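Side-chain contacts in amidohydrolase family protein (Acinetobacter baumannii, PDB 4I6K), which probably hydrolyses 2-pyrone-4,6-dicarboxylic acid: residues N109-L114 with Q140-N145; N150-L155 with T286-F291; Q164-L169 with Q196-L201; Y215-T220 with I224-Q229. One frame throughout, in Å; residues are numbered along the deposited sequence.

Interaction 1. Residues N109-L114 with Q140-N145; sequences NELVNL and QKFLRN
Apolar contact joins Leu111 to Phe142 and Asn145, and it accounts for the whole meeting of these two helix segments. Both methyls of Leu111 lie by CE2 of Phe142, CD2 at 4.1 Å and CD1 at 4.2 Å, with CD2 at the edge of the ring, close to its plane. CD1 also rests 4.0 Å from CB of Asn145, and the leucine and asparagine side chains cross at roughly a right angle. Phe142 holds CG anti to its backbone N (chi1 179°), a torsion that swings the ring toward helix 108-115.

Polar contact stays within one helix. Lys141 NZ makes a weak bond of 3.4 Å to OD1 of Asn145, and the same asparagine presents its CB to Leu111.

Further burial comes from Leu149, against Leu111, and Val102, against Phe142. With 111 Å² buried and carbon meeting carbon throughout, these neighbouring outer helices are fitted by shape and dispersion, without directional bonds between the segments.

Interaction 2. Residues N150-L155 with T286-F291; sequences NWQVEL and TELFGF
The amide oxygen OE1 of Gln152 is the polar atom on which this contact converges, although its partners across the contact are all carbon. Its shortest approach is 3.2 Å, to CE2 of Phe289, and from the same ring CZ stands 3.8 Å from OE1. The oxygen comes in obliquely, and the amide and ring planes are 30° apart. From Leu288, CG lies 4.0 Å from Gln152 OE1, with both methyls at similar range. The same CG also sits 4.0 Å above one face of the Phe289 ring, displaced toward the rim, so leucine and ring together form the surface that the amide meets.

Gln152 holds CG between its backbone N and carbonyl carbon (chi1 68°) and then runs extended, which carries the amide from strand 152-156 to the end of helix 274-289. Phe289 also touches Thr30, Val71 and Val120, which sets the end of that helix against strands 28-32, 69-73 and 119-125. Backbone bonds from Gln152 to Val120 and Val122 fix the base of the side chain. The segments share no hydrogen bond; the oxygen beside CE2 of Phe289 is consistent with a weak electrostatic attraction added to van der Waals contact.

Interaction 3. Residues Q164-L169 with Q196-L201; sequences QLLPQL and QKFLSL
Two successive outer helices of the barrel, 159-169 and 193-201, meet where Leu166 reaches Leu201 and Phe198. Their segments run in nearly the same direction, with axes 9.9 Å apart at closest approach and inclined by 18°, the separation of helices packed through side chains.

Leu166 and Leu201 share the larger part of the contact, Leu166 through CD1. This methyl lies 3.9 Å from CB of Leu201, the two side chains crossing at a slant, and 4.3 Å from CD2 of Phe198, approaching that ring obliquely. CG of Leu166 is anti to the carbonyl carbon (chi1 -73°), and from there the two methyls part: CD1 goes to the neighbouring helix, while CD2 packs inward on Leu155 of strand 152-156. Nearer the surface, CD of Pro167 touches CD1 of Leu201 at 4.1 Å, the proline ring and the leucine lying about perpendicular. Pro167 has no backbone N-H to give to the preceding turn, in keeping with the kink there.

Val163, one turn before Pro167, extends the seam by touching both Phe198 and Leu201, and on the far flank Leu199 packs on Ile233 and Phe234 of helix 222-237. This near-parallel pair, with Leu166 resting on the strand beneath, is typical of adjacent outer helices in the (beta/alpha)8 barrel of the amidohydrolase superfamily.

Interaction 4. Residues Y215-T220 with I224-Q229; sequences YRLGAT and INIAQQ
No flat group takes part where Leu217 meets Ile226 and Ala227; the one flat-group contact lies within segment 215-220, where CE2 of Tyr215 sits 3.9 Å above one face of the Arg216 guanidinium, offset toward its rim. Arg216 NH1 forms a salt bridge with Asp248 and a weak bond to a bound citrate, probably from the crystallisation liquor, and the hydroxyl of Tyr215 also bonds to Asp248.

Across the contact there are two patches. In the first, CD1 of Leu217 is 3.8 Å from the backbone N of Ala227, 3.9 Å from its CB and 4.0 Å from CG2 of Ile226, so it lies against the helix surface at the junction of two successive residues. CG of Leu217 stands anti to the carbonyl carbon (chi1 -55°), aiming the branch at the helix. In the second, nearer the solvent, Thr220 CG2 touches Ile224 CD1 at 4.2 Å. A polar tie close by runs from Gly218 O to Asn223 ND2.

The loop thus divides its chemistry: Arg216 and Tyr215 make polar bonds to Asp248, while Leu217 and Thr220 give aliphatic packing toward helix 222-237, where 187 Å² is buried without a directional bond between the segments.

In the fold
Interaction 2 is the most central, about 10 Å from the centre of the chain to its own centre, and alone brings together a barrel strand and the C-terminal helix; it is also the one in which a polar side-chain atom makes the closest approach. Interactions 1 and 3 pair helices of the outer layer and rely on leucine methyls, the first buried and the second partly open. Interaction 4 joins a loop to the helix that follows it, partly exposed and on the other side of the chain's centre from interactions 1 and 2. Segment 150-155 connects three of them: Trp151 packs on Leu111 and Leu114 of interaction 1, and Leu155 on Leu166 and Leu169 of interaction 3.

Interaction 1. Residues N109-L114 with Q140-N145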
loop_
_atom_site.group_PDB
_atom_site.type_symbol
_atom_site.label_atom_id
_atom_site.label_comp_id
_atom_site.label_asym_id
_atom_site.label_seq_id
_atom_site.Cartn_x
_atom_site.Cartn_y
_atom_site.Cartn_z
ATOM N N ASN A 109 14.007 16.477 10.863
ATOM C CA ASN A 109 13.066 17.557 11.074
ATOM C C ASN A 109 11.981 17.604 10.011
ATOM O O ASN A 109 10.805 17.763 10.334
ATOM C CB ASN A 109 13.734 18.921 11.147
ATOM C CG ASN A 109 12.708 20.037 11.177
ATOM O OD1 ASN A 109 12.537 20.761 10.196
ATOM N ND2 ASN A 109 11.966 20.133 12.279
ATOM N N GLU A 110 12.385 17.489 8.747
ATOM C CA GLU A 110 11.449 17.504 7.627
ATOM C C GLU A 110 10.399 16.407 7.820
ATOM O O GLU A 110 9.194 16.667 7.783
ATOM C CB GLU A 110 12.213 17.305 6.323
ATOM C CG GLU A 110 11.529 17.879 5.087
ATOM C CD GLU A 110 11.367 19.396 5.144
ATOM O OE1 GLU A 110 10.484 19.870 5.893
ATOM O OE2 GLU A 110 12.108 20.112 4.427
ATOM N N LEU A 111 10.874 15.186 8.060
ATOM C CA LEU A 111 10.000 14.052 8.380
ATOM C C LEU A 111 9.046 14.357 9.521
ATOM O O LEU A 111 7.856 14.042 9.455
ATOM C CB LEU A 111 10.835 12.836 8.767
ATOM C CG LEU A 111 11.980 12.446 7.838
ATOM C CD1 LEU A 111 12.719 11.268 8.438
ATOM C CD2 LEU A 111 11.451 12.103 6.465
ATOM N N VAL A 112 9.569 14.948 10.589
ATOM C CA VAL A 112 8.709 15.362 11.694
ATOM C C VAL A 112 7.592 16.260 11.165
ATOM O O VAL A 112 6.452 16.186 11.624
ATOM C CB VAL A 112 9.498 16.122 12.775
ATOM C CG1 VAL A 112 8.554 16.659 13.840
ATOM C CG2 VAL A 112 10.565 15.217 13.380
ATOM N N ASN A 113 7.926 17.099 10.189
ATOM C CA ASN A 113 6.945 18.023 9.627
ATOM C C ASN A 113 5.850 17.313 8.836
ATOM O O ASN A 113 4.661 17.629 8.982
ATOM C CB ASN A 113 7.624 19.109 8.796
ATOM C CG ASN A 113 7.988 20.334 9.630
ATOM O OD1 ASN A 113 8.705 20.238 10.627
ATOM N ND2 ASN A 113 7.490 21.491 9.222
ATOM N N LEU A 114 6.246 16.348 8.010
ATOM C CA LEU A 114 5.267 15.519 7.320
ATOM C C LEU A 114 4.394 14.798 8.328
ATOM O O LEU A 114 3.177 14.710 8.148
ATOM C CB LEU A 114 5.949 14.523 6.379
ATOM C CG LEU A 114 6.708 15.242 5.260
ATOM C CD1 LEU A 114 7.730 14.325 4.631
ATOM C CD2 LEU A 114 5.744 15.826 4.207
ATOM N N GLN A 140 20.397 3.287 6.873
ATOM C CA GLN A 140 20.185 2.929 8.268
ATOM C C GLN A 140 19.746 4.150 9.070
ATOM O O GLN A 140 18.889 4.055 9.955
ATOM C CB GLN A 140 21.459 2.336 8.878
ATOM C CG GLN A 140 21.969 1.079 8.189
ATOM C CD GLN A 140 23.035 0.352 9.001
ATOM O OE1 GLN A 140 23.981 0.962 9.509
ATOM N NE2 GLN A 140 22.881 -0.959 9.129
ATOM N N LYS A 141 20.334 5.303 8.760
ATOM C CA LYS A 141 19.989 6.505 9.508
ATOM C C LYS A 141 18.555 6.958 9.243
ATOM O O LYS A 141 17.792 7.238 10.172
ATOM C CB LYS A 141 20.962 7.644 9.225
ATOM C CG LYS A 141 20.887 8.700 10.311
ATOM C CD LYS A 141 20.605 7.995 11.642
ATOM C CE LYS A 141 19.553 8.720 12.467
ATOM N NZ LYS A 141 18.686 7.760 13.215
ATOM N N PHE A 142 18.209 7.057 7.967
ATOM C CA PHE A 142 16.834 7.322 7.567
ATOM C C PHE A 142 15.910 6.384 8.324
ATOM O O PHE A 142 14.962 6.813 8.977
ATOM C CB PHE A 142 16.681 7.073 6.069
ATOM C CG PHE A 142 15.289 7.287 5.564
ATOM C CD1 PHE A 142 14.576 6.249 5.011
ATOM C CD2 PHE A 142 14.696 8.528 5.655
ATOM C CE1 PHE A 142 13.304 6.450 4.546
ATOM C CE2 PHE A 142 13.430 8.727 5.198
ATOM C CZ PHE A 142 12.730 7.692 4.643
ATOM N N LEU A 143 16.211 5.091 8.238
ATOM C CA LEU A 143 15.337 4.063 8.783
ATOM C C LEU A 143 15.206 4.132 10.283
ATOM O O LEU A 143 14.125 3.926 10.805
ATOM C CB LEU A 143 15.809 2.680 8.364
ATOM C CG LEU A 143 15.579 2.408 6.885
ATOM C CD1 LEU A 143 16.288 1.142 6.483
ATOM C CD2 LEU A 143 14.077 2.331 6.571
ATOM N N ARG A 144 16.302 4.411 10.984
ATOM C CA ARG A 144 16.214 4.607 12.430
ATOM C C ARG A 144 15.296 5.782 12.752
ATOM O O ARG A 144 14.563 5.773 13.741
ATOM C CB ARG A 144 17.601 4.811 13.029
ATOM C CG ARG A 144 18.415 3.532 13.085
ATOM C CD ARG A 144 17.648 2.454 13.814
ATOM N NE ARG A 144 18.182 1.113 13.571
ATOM C CZ ARG A 144 17.699 0.010 14.140
ATOM N NH1 ARG A 144 18.230 -1.185 13.867
ATOM N NH2 ARG A 144 16.679 0.107 14.991
ATOM N N ASN A 145 15.320 6.793 11.890
ATOM C CA ASN A 145 14.426 7.933 12.057
ATOM C C ASN A 145 12.947 7.576 11.912
ATOM O O ASN A 145 12.132 7.949 12.757
ATOM C CB ASN A 145 14.797 9.041 11.085
ATOM C CG ASN A 145 16.011 9.810 11.531
ATOM O OD1 ASN A 145 16.207 10.051 12.726
ATOM N ND2 ASN A 145 16.834 10.211 10.576
#

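Interaction 2. Residues N150-L155 with T286-F291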
loop_
_atom_site.group_PDB
_atom_site.type_symbol
_atom_site.label_atom_id
_atom_site.label_comp_id
_atom_site.label_asym_id
_atom_site.label_seq_id
_atom_site.Cartn_x
_atom_site.Cartn_y
_atom_site.Cartn_z
ATOM N N ASN A 150 7.490 6.102 14.671
ATOM C CA ASN A 150 6.359 5.185 14.762
ATOM C C ASN A 150 5.678 5.064 13.423
ATOM O O ASN A 150 4.546 4.605 13.327
ATOM C CB ASN A 150 5.343 5.678 15.777
ATOM C CG ASN A 150 5.372 4.887 17.051
ATOM O OD1 ASN A 150 6.420 4.364 17.451
ATOM N ND2 ASN A 150 4.217 4.784 17.706
ATOM N N TRP A 151 6.381 5.499 12.386
ATOM C CA TRP A 151 5.895 5.397 11.033
ATOM C C TRP A 151 6.002 3.970 10.566
ATOM O O TRP A 151 6.818 3.209 11.070
ATOM C CB TRP A 151 6.765 6.268 10.144
ATOM C CG TRP A 151 6.244 7.626 10.024
ATOM C CD1 TRP A 151 5.208 8.167 10.726
ATOM C CD2 TRP A 151 6.734 8.653 9.160
ATOM N NE1 TRP A 151 5.014 9.470 10.340
ATOM C CE2 TRP A 151 5.941 9.795 9.382
ATOM C CE3 TRP A 151 7.765 8.714 8.212
ATOM C CZ2 TRP A 151 6.142 10.994 8.687
ATOM C CZ3 TRP A 151 7.964 9.904 7.518
ATOM C CH2 TRP A 151 7.162 11.029 7.765
ATOM N N GLN A 152 5.187 3.608 9.585
ATOM C CA GLN A 152 5.330 2.316 8.931
ATOM C C GLN A 152 6.221 2.456 7.673
ATOM O O GLN A 152 6.436 3.570 7.151
ATOM C CB GLN A 152 3.952 1.804 8.535
ATOM C CG GLN A 152 3.308 2.641 7.423
ATOM C CD GLN A 152 1.988 2.062 6.974
ATOM O OE1 GLN A 152 1.018 2.069 7.723
ATOM N NE2 GLN A 152 1.950 1.533 5.751
ATOM N N VAL A 153 6.748 1.330 7.199
ATOM C CA VAL A 153 7.388 1.267 5.885
ATOM C C VAL A 153 6.575 0.378 4.929
ATOM O O VAL A 153 6.427 -0.825 5.160
ATOM C CB VAL A 153 8.845 0.758 5.968
ATOM C CG1 VAL A 153 9.420 0.540 4.578
ATOM C CG2 VAL A 153 9.709 1.731 6.757
ATOM N N GLU A 154 6.053 0.990 3.865
ATOM C CA GLU A 154 5.218 0.314 2.867
ATOM C C GLU A 154 6.046 -0.081 1.646
ATOM O O GLU A 154 6.838 0.720 1.135
ATOM C CB GLU A 154 4.058 1.230 2.448
ATOM C CG GLU A 154 3.032 0.602 1.497
ATOM C CD GLU A 154 1.938 1.590 1.064
ATOM O OE1 GLU A 154 2.047 2.802 1.367
ATOM O OE2 GLU A 154 0.961 1.150 0.421
ATOM N N LEU A 155 5.871 -1.316 1.179
ATOM C CA LEU A 155 6.602 -1.790 0.001
ATOM C C LEU A 155 5.671 -2.104 -1.159
ATOM O O LEU A 155 4.644 -2.765 -0.998
ATOM C CB LEU A 155 7.424 -3.049 0.315
ATOM C CG LEU A 155 8.240 -3.031 1.610
ATOM C CD1 LEU A 155 9.031 -4.332 1.793
ATOM C CD2 LEU A 155 9.149 -1.815 1.639
ATOM N N THR A 286 -7.678 -0.268 11.640
ATOM C CA THR A 286 -7.766 0.614 12.781
ATOM C C THR A 286 -6.498 0.511 13.624
ATOM O O THR A 286 -5.908 1.535 13.983
ATOM C CB THR A 286 -8.977 0.296 13.649
ATOM O OG1 THR A 286 -10.163 0.560 12.897
ATOM C CG2 THR A 286 -8.959 1.167 14.920
ATOM N N GLU A 287 -6.079 -0.721 13.924
ATOM C CA GLU A 287 -4.894 -0.970 14.742
ATOM C C GLU A 287 -3.619 -0.473 14.063
ATOM O O GLU A 287 -2.784 0.181 14.675
ATOM C CB GLU A 287 -4.768 -2.468 15.050
ATOM C CG GLU A 287 -5.917 -3.030 15.878
ATOM C CD GLU A 287 -5.743 -4.507 16.213
ATOM O OE1 GLU A 287 -6.258 -4.952 17.265
ATOM O OE2 GLU A 287 -5.084 -5.219 15.428
ATOM N N LEU A 288 -3.470 -0.800 12.786
ATOM C CA LEU A 288 -2.280 -0.406 12.041
ATOM C C LEU A 288 -2.155 1.112 11.910
ATOM O O LEU A 288 -1.127 1.691 12.255
ATOM C CB LEU A 288 -2.255 -1.070 10.658
ATOM C CG LEU A 288 -1.158 -0.626 9.669
ATOM C CD1 LEU A 288 0.223 -1.044 10.123
ATOM C CD2 LEU A 288 -1.448 -1.168 8.276
ATOM N N PHE A 289 -3.191 1.758 11.394
ATOM C CA PHE A 289 -3.108 3.191 11.140
ATOM C C PHE A 289 -3.566 4.006 12.338
ATOM O O PHE A 289 -3.512 5.229 12.321
ATOM C CB PHE A 289 -3.918 3.572 9.897
ATOM C CG PHE A 289 -3.433 2.912 8.640
ATOM C CD1 PHE A 289 -4.044 1.757 8.170
ATOM C CD2 PHE A 289 -2.365 3.444 7.931
ATOM C CE1 PHE A 289 -3.598 1.137 7.011
ATOM C CE2 PHE A 289 -1.907 2.831 6.767
ATOM C CZ PHE A 289 -2.528 1.670 6.306
ATOM N N GLY A 290 -4.025 3.326 13.379
ATOM C CA GLY A 290 -4.470 4.018 14.575
ATOM C C GLY A 290 -5.475 5.098 14.241
ATOM O O GLY A 290 -5.330 6.242 14.676
ATOM N N PHE A 291 -6.492 4.740 13.458
ATOM C CA PHE A 291 -7.586 5.663 13.140
ATOM C C PHE A 291 -8.501 5.839 14.343
ATOM O O PHE A 291 -8.507 5.004 15.241
ATOM C CB PHE A 291 -8.401 5.158 11.950
ATOM C CG PHE A 291 -7.884 5.616 10.611
ATOM C CD1 PHE A 291 -7.945 6.959 10.246
ATOM C CD2 PHE A 291 -7.363 4.702 9.701
ATOM C CE1 PHE A 291 -7.486 7.386 9.014
ATOM C CE2 PHE A 291 -6.902 5.121 8.463
ATOM C CZ PHE A 291 -6.967 6.467 8.118
#

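Interaction 3. Residues Q164-L169 with Q196-L201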
loop_
_atom_site.group_PDB
_atom_site.type_symbol
_atom_site.label_atom_id
_atom_site.label_comp_id
_atom_site.label_asym_id
_atom_site.label_seq_id
_atom_site.Cartn_x
_atom_site.Cartn_y
_atom_site.Cartn_z
ATOM N N GLN A 164 14.629 -9.791 -0.775
ATOM C CA GLN A 164 15.857 -9.056 -0.507
ATOM C C GLN A 164 15.683 -8.040 0.604
ATOM O O GLN A 164 16.587 -7.804 1.409
ATOM C CB GLN A 164 16.189 -8.254 -1.752
ATOM C CG GLN A 164 17.619 -7.999 -1.938
ATOM C CD GLN A 164 18.259 -9.137 -2.647
ATOM O OE1 GLN A 164 18.217 -10.278 -2.177
ATOM N NE2 GLN A 164 18.848 -8.850 -3.800
ATOM N N LEU A 165 14.512 -7.411 0.616
ATOM C CA LEU A 165 14.240 -6.278 1.494
ATOM C C LEU A 165 13.867 -6.669 2.914
ATOM O O LEU A 165 14.345 -6.069 3.878
ATOM C CB LEU A 165 13.124 -5.424 0.893
ATOM C CG LEU A 165 13.503 -4.723 -0.411
ATOM C CD1 LEU A 165 12.264 -4.357 -1.202
ATOM C CD2 LEU A 165 14.345 -3.499 -0.095
ATOM N N LEU A 166 13.003 -7.666 3.041
ATOM C CA LEU A 166 12.494 -8.043 4.349
ATOM C C LEU A 166 13.626 -8.328 5.338
ATOM O O LEU A 166 13.582 -7.869 6.486
ATOM C CB LEU A 166 11.540 -9.242 4.242
ATOM C CG LEU A 166 10.142 -8.990 3.644
ATOM C CD1 LEU A 166 9.093 -9.953 4.210
ATOM C CD2 LEU A 166 9.700 -7.565 3.883
ATOM N N PRO A 167 14.639 -9.099 4.907
ATOM C CA PRO A 167 15.740 -9.420 5.814
ATOM C C PRO A 167 16.404 -8.179 6.396
ATOM O O PRO A 167 16.741 -8.167 7.568
ATOM C CB PRO A 167 16.715 -10.189 4.918
ATOM C CG PRO A 167 15.838 -10.885 3.968
ATOM C CD PRO A 167 14.715 -9.889 3.666
ATOM N N GLN A 168 16.586 -7.143 5.586
ATOM C CA GLN A 168 17.159 -5.881 6.074
ATOM C C GLN A 168 16.214 -5.122 7.006
ATOM O O GLN A 168 16.633 -4.530 8.023
ATOM C CB GLN A 168 17.564 -5.004 4.888
ATOM C CG GLN A 168 18.964 -5.326 4.410
ATOM C CD GLN A 168 19.112 -5.255 2.909
ATOM O OE1 GLN A 168 20.074 -5.785 2.353
ATOM N NE2 GLN A 168 18.164 -4.604 2.241
ATOM N N LEU A 169 14.932 -5.156 6.660
ATOM C CA LEU A 169 13.929 -4.475 7.447
ATOM C C LEU A 169 13.675 -5.225 8.768
ATOM O O LEU A 169 13.145 -4.653 9.725
ATOM C CB LEU A 169 12.661 -4.276 6.609
ATOM C CG LEU A 169 12.889 -3.421 5.340
ATOM C CD1 LEU A 169 11.626 -3.241 4.499
ATOM C CD2 LEU A 169 13.460 -2.062 5.693
ATOM N N GLN A 196 7.631 -17.982 -2.542
ATOM C CA GLN A 196 7.689 -18.922 -1.446
ATOM C C GLN A 196 8.664 -18.417 -0.396
ATOM O O GLN A 196 8.382 -18.482 0.795
ATOM C CB GLN A 196 8.101 -20.321 -1.930
ATOM C CG GLN A 196 7.060 -21.034 -2.778
ATOM C CD GLN A 196 5.765 -21.315 -2.022
ATOM O OE1 GLN A 196 5.774 -21.920 -0.953
ATOM N NE2 GLN A 196 4.641 -20.878 -2.583
ATOM N N LYS A 197 9.820 -17.932 -0.833
ATOM C CA LYS A 197 10.798 -17.411 0.109
ATOM C C LYS A 197 10.189 -16.232 0.855
ATOM O O LYS A 197 10.253 -16.156 2.088
ATOM C CB LYS A 197 12.073 -16.986 -0.611
ATOM C CG LYS A 197 13.138 -16.388 0.316
ATOM C CD LYS A 197 13.949 -17.447 1.051
ATOM C CE LYS A 197 15.274 -17.715 0.338
ATOM N NZ LYS A 197 16.120 -18.705 1.069
ATOM N N PHE A 198 9.583 -15.323 0.093
ATOM C CA PHE A 198 8.894 -14.148 0.638
ATOM C C PHE A 198 7.957 -14.538 1.770
ATOM O O PHE A 198 8.023 -13.981 2.864
ATOM C CB PHE A 198 8.124 -13.433 -0.485
ATOM C CG PHE A 198 6.954 -12.618 -0.008
ATOM C CD1 PHE A 198 5.658 -13.008 -0.295
ATOM C CD2 PHE A 198 7.146 -11.459 0.723
ATOM C CE1 PHE A 198 4.579 -12.249 0.136
ATOM C CE2 PHE A 198 6.072 -10.706 1.163
ATOM C CZ PHE A 198 4.791 -11.100 0.870
ATOM N N LEU A 199 7.104 -15.525 1.504
ATOM C CA LEU A 199 6.142 -16.009 2.479
ATOM C C LEU A 199 6.826 -16.483 3.757
ATOM O O LEU A 199 6.355 -16.211 4.857
ATOM C CB LEU A 199 5.324 -17.152 1.881
ATOM C CG LEU A 199 4.309 -16.792 0.801
ATOM C CD1 LEU A 199 3.841 -18.049 0.111
ATOM C CD2 LEU A 199 3.133 -16.047 1.403
ATOM N N SER A 200 7.927 -17.209 3.611
ATOM C CA SER A 200 8.629 -17.736 4.774
ATOM C C SER A 200 9.259 -16.606 5.606
ATOM O O SER A 200 9.525 -16.766 6.800
ATOM C CB SER A 200 9.714 -18.703 4.321
ATOM O OG SER A 200 10.745 -17.999 3.639
ATOM N N LEU A 201 9.493 -15.466 4.971
ATOM C CA LEU A 201 10.187 -14.353 5.626
ATOM C C LEU A 201 9.223 -13.519 6.438
ATOM O O LEU A 201 9.633 -12.671 7.237
ATOM C CB LEU A 201 10.866 -13.456 4.587
ATOM C CG LEU A 201 11.969 -14.100 3.763
ATOM C CD1 LEU A 201 12.460 -13.149 2.676
ATOM C CD2 LEU A 201 13.085 -14.485 4.710
#

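Interaction 4. Residues Y215-T220 with I224-Q229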
loop_
_atom_site.group_PDB
_atom_site.type_symbol
_atom_site.label_atom_id
_atom_site.label_comp_id
_atom_site.label_asym_id
_atom_site.label_seq_id
_atom_site.Cartn_x
_atom_site.Cartn_y
_atom_site.Cartn_z
ATOM N N TYR A 215 -6.129 -7.268 -9.442
ATOM C CA TYR A 215 -6.027 -7.146 -10.900
ATOM C C TYR A 215 -4.622 -6.807 -11.407
ATOM O O TYR A 215 -4.422 -6.709 -12.621
ATOM C CB TYR A 215 -7.033 -6.124 -11.442
ATOM C CG TYR A 215 -6.928 -4.786 -10.760
ATOM C CD1 TYR A 215 -7.789 -4.455 -9.713
ATOM C CD2 TYR A 215 -5.948 -3.860 -11.136
ATOM C CE1 TYR A 215 -7.695 -3.238 -9.070
ATOM C CE2 TYR A 215 -5.852 -2.631 -10.503
ATOM C CZ TYR A 215 -6.729 -2.330 -9.466
ATOM O OH TYR A 215 -6.646 -1.125 -8.817
ATOM N N ARG A 216 -3.656 -6.617 -10.504
ATOM C CA ARG A 216 -2.255 -6.442 -10.939
ATOM C C ARG A 216 -1.511 -7.777 -10.945
ATOM O O ARG A 216 -0.306 -7.859 -11.227
ATOM C CB ARG A 216 -1.524 -5.417 -10.069
ATOM C CG ARG A 216 -2.255 -4.094 -9.961
ATOM C CD ARG A 216 -1.360 -2.988 -9.433
ATOM N NE ARG A 216 -2.076 -1.716 -9.344
ATOM C CZ ARG A 216 -2.222 -0.865 -10.354
ATOM N NH1 ARG A 216 -2.890 0.271 -10.182
ATOM N NH2 ARG A 216 -1.704 -1.152 -11.541
ATOM N N LEU A 217 -2.244 -8.828 -10.622
ATOM C CA LEU A 217 -1.663 -10.157 -10.514
ATOM C C LEU A 217 -1.743 -10.919 -11.857
ATOM O O LEU A 217 -1.186 -12.002 -11.998
ATOM C CB LEU A 217 -2.353 -10.937 -9.382
ATOM C CG LEU A 217 -2.373 -10.305 -7.981
ATOM C CD1 LEU A 217 -3.237 -11.124 -7.022
ATOM C CD2 LEU A 217 -0.955 -10.120 -7.410
ATOM N N GLY A 218 -2.424 -10.331 -12.838
ATOM C CA GLY A 218 -2.626 -10.955 -14.151
ATOM C C GLY A 218 -4.003 -10.589 -14.670
ATOM O O GLY A 218 -4.695 -9.778 -14.049
ATOM N N ALA A 219 -4.418 -11.180 -15.792
ATOM C CA ALA A 219 -5.763 -10.921 -16.343
ATOM C C ALA A 219 -6.870 -11.753 -15.656
ATOM O O ALA A 219 -6.585 -12.580 -14.780
ATOM C CB ALA A 219 -5.771 -11.126 -17.851
ATOM N N THR A 220 -8.130 -11.524 -16.024
ATOM C CA THR A 220 -9.223 -12.295 -15.421
ATOM C C THR A 220 -9.543 -13.558 -16.209
ATOM O O THR A 220 -9.191 -13.664 -17.386
ATOM C CB THR A 220 -10.548 -11.484 -15.248
ATOM O OG1 THR A 220 -10.903 -10.854 -16.485
ATOM C CG2 THR A 220 -10.433 -10.442 -14.137
ATOM N N ILE A 224 -7.985 -13.322 -9.877
ATOM C CA ILE A 224 -8.808 -13.392 -8.675
ATOM C C ILE A 224 -8.554 -14.707 -7.947
ATOM O O ILE A 224 -8.659 -14.788 -6.717
ATOM C CB ILE A 224 -10.314 -13.249 -8.991
ATOM C CG1 ILE A 224 -10.517 -12.396 -10.246
ATOM C CG2 ILE A 224 -11.047 -12.638 -7.811
ATOM C CD1 ILE A 224 -11.961 -12.363 -10.761
ATOM N N ASN A 225 -8.290 -15.751 -8.711
ATOM C CA ASN A 225 -7.929 -17.001 -8.096
ATOM C C ASN A 225 -6.584 -16.959 -7.393
ATOM O O ASN A 225 -6.460 -17.392 -6.271
ATOM C CB ASN A 225 -7.980 -18.132 -9.105
ATOM C CG ASN A 225 -7.920 -19.464 -8.449
ATOM O OD1 ASN A 225 -6.948 -20.192 -8.593
ATOM N ND2 ASN A 225 -8.943 -19.783 -7.675
ATOM N N ILE A 226 -5.592 -16.391 -8.058
ATOM C CA ILE A 226 -4.312 -16.088 -7.442
ATOM C C ILE A 226 -4.571 -15.338 -6.141
ATOM O O ILE A 226 -4.182 -15.801 -5.067
ATOM C CB ILE A 226 -3.440 -15.257 -8.374
ATOM C CG1 ILE A 226 -3.151 -16.058 -9.643
ATOM C CG2 ILE A 226 -2.139 -14.876 -7.680
ATOM C CD1 ILE A 226 -2.602 -17.450 -9.333
ATOM N N ALA A 227 -5.252 -14.195 -6.227
ATOM C CA ALA A 227 -5.620 -13.452 -5.018
ATOM C C ALA A 227 -6.217 -14.368 -3.925
ATOM O O ALA A 227 -5.845 -14.293 -2.755
ATOM C CB ALA A 227 -6.584 -12.317 -5.366
ATOM N N GLN A 228 -7.139 -15.235 -4.315
ATOM C CA GLN A 228 -7.787 -16.167 -3.385
ATOM C C GLN A 228 -6.805 -17.172 -2.727
ATOM O O GLN A 228 -6.906 -17.470 -1.530
ATOM C CB GLN A 228 -8.908 -16.916 -4.118
ATOM C CG GLN A 228 -10.234 -16.903 -3.405
ATOM C CD GLN A 228 -11.384 -17.248 -4.336
ATOM O OE1 GLN A 228 -12.522 -16.827 -4.121
ATOM N NE2 GLN A 228 -11.088 -18.013 -5.385
ATOM N N GLN A 229 -5.875 -17.703 -3.517
ATOM C CA GLN A 229 -4.866 -18.610 -2.995
ATOM C C GLN A 229 -3.955 -17.902 -1.999
ATOM O O GLN A 229 -3.670 -18.416 -0.911
ATOM C CB GLN A 229 -4.003 -19.139 -4.130
ATOM C CG GLN A 229 -4.694 -20.093 -5.076
ATOM C CD GLN A 229 -3.698 -20.768 -5.991
ATOM O OE1 GLN A 229 -2.857 -21.551 -5.536
ATOM N NE2 GLN A 229 -3.767 -20.452 -7.286
#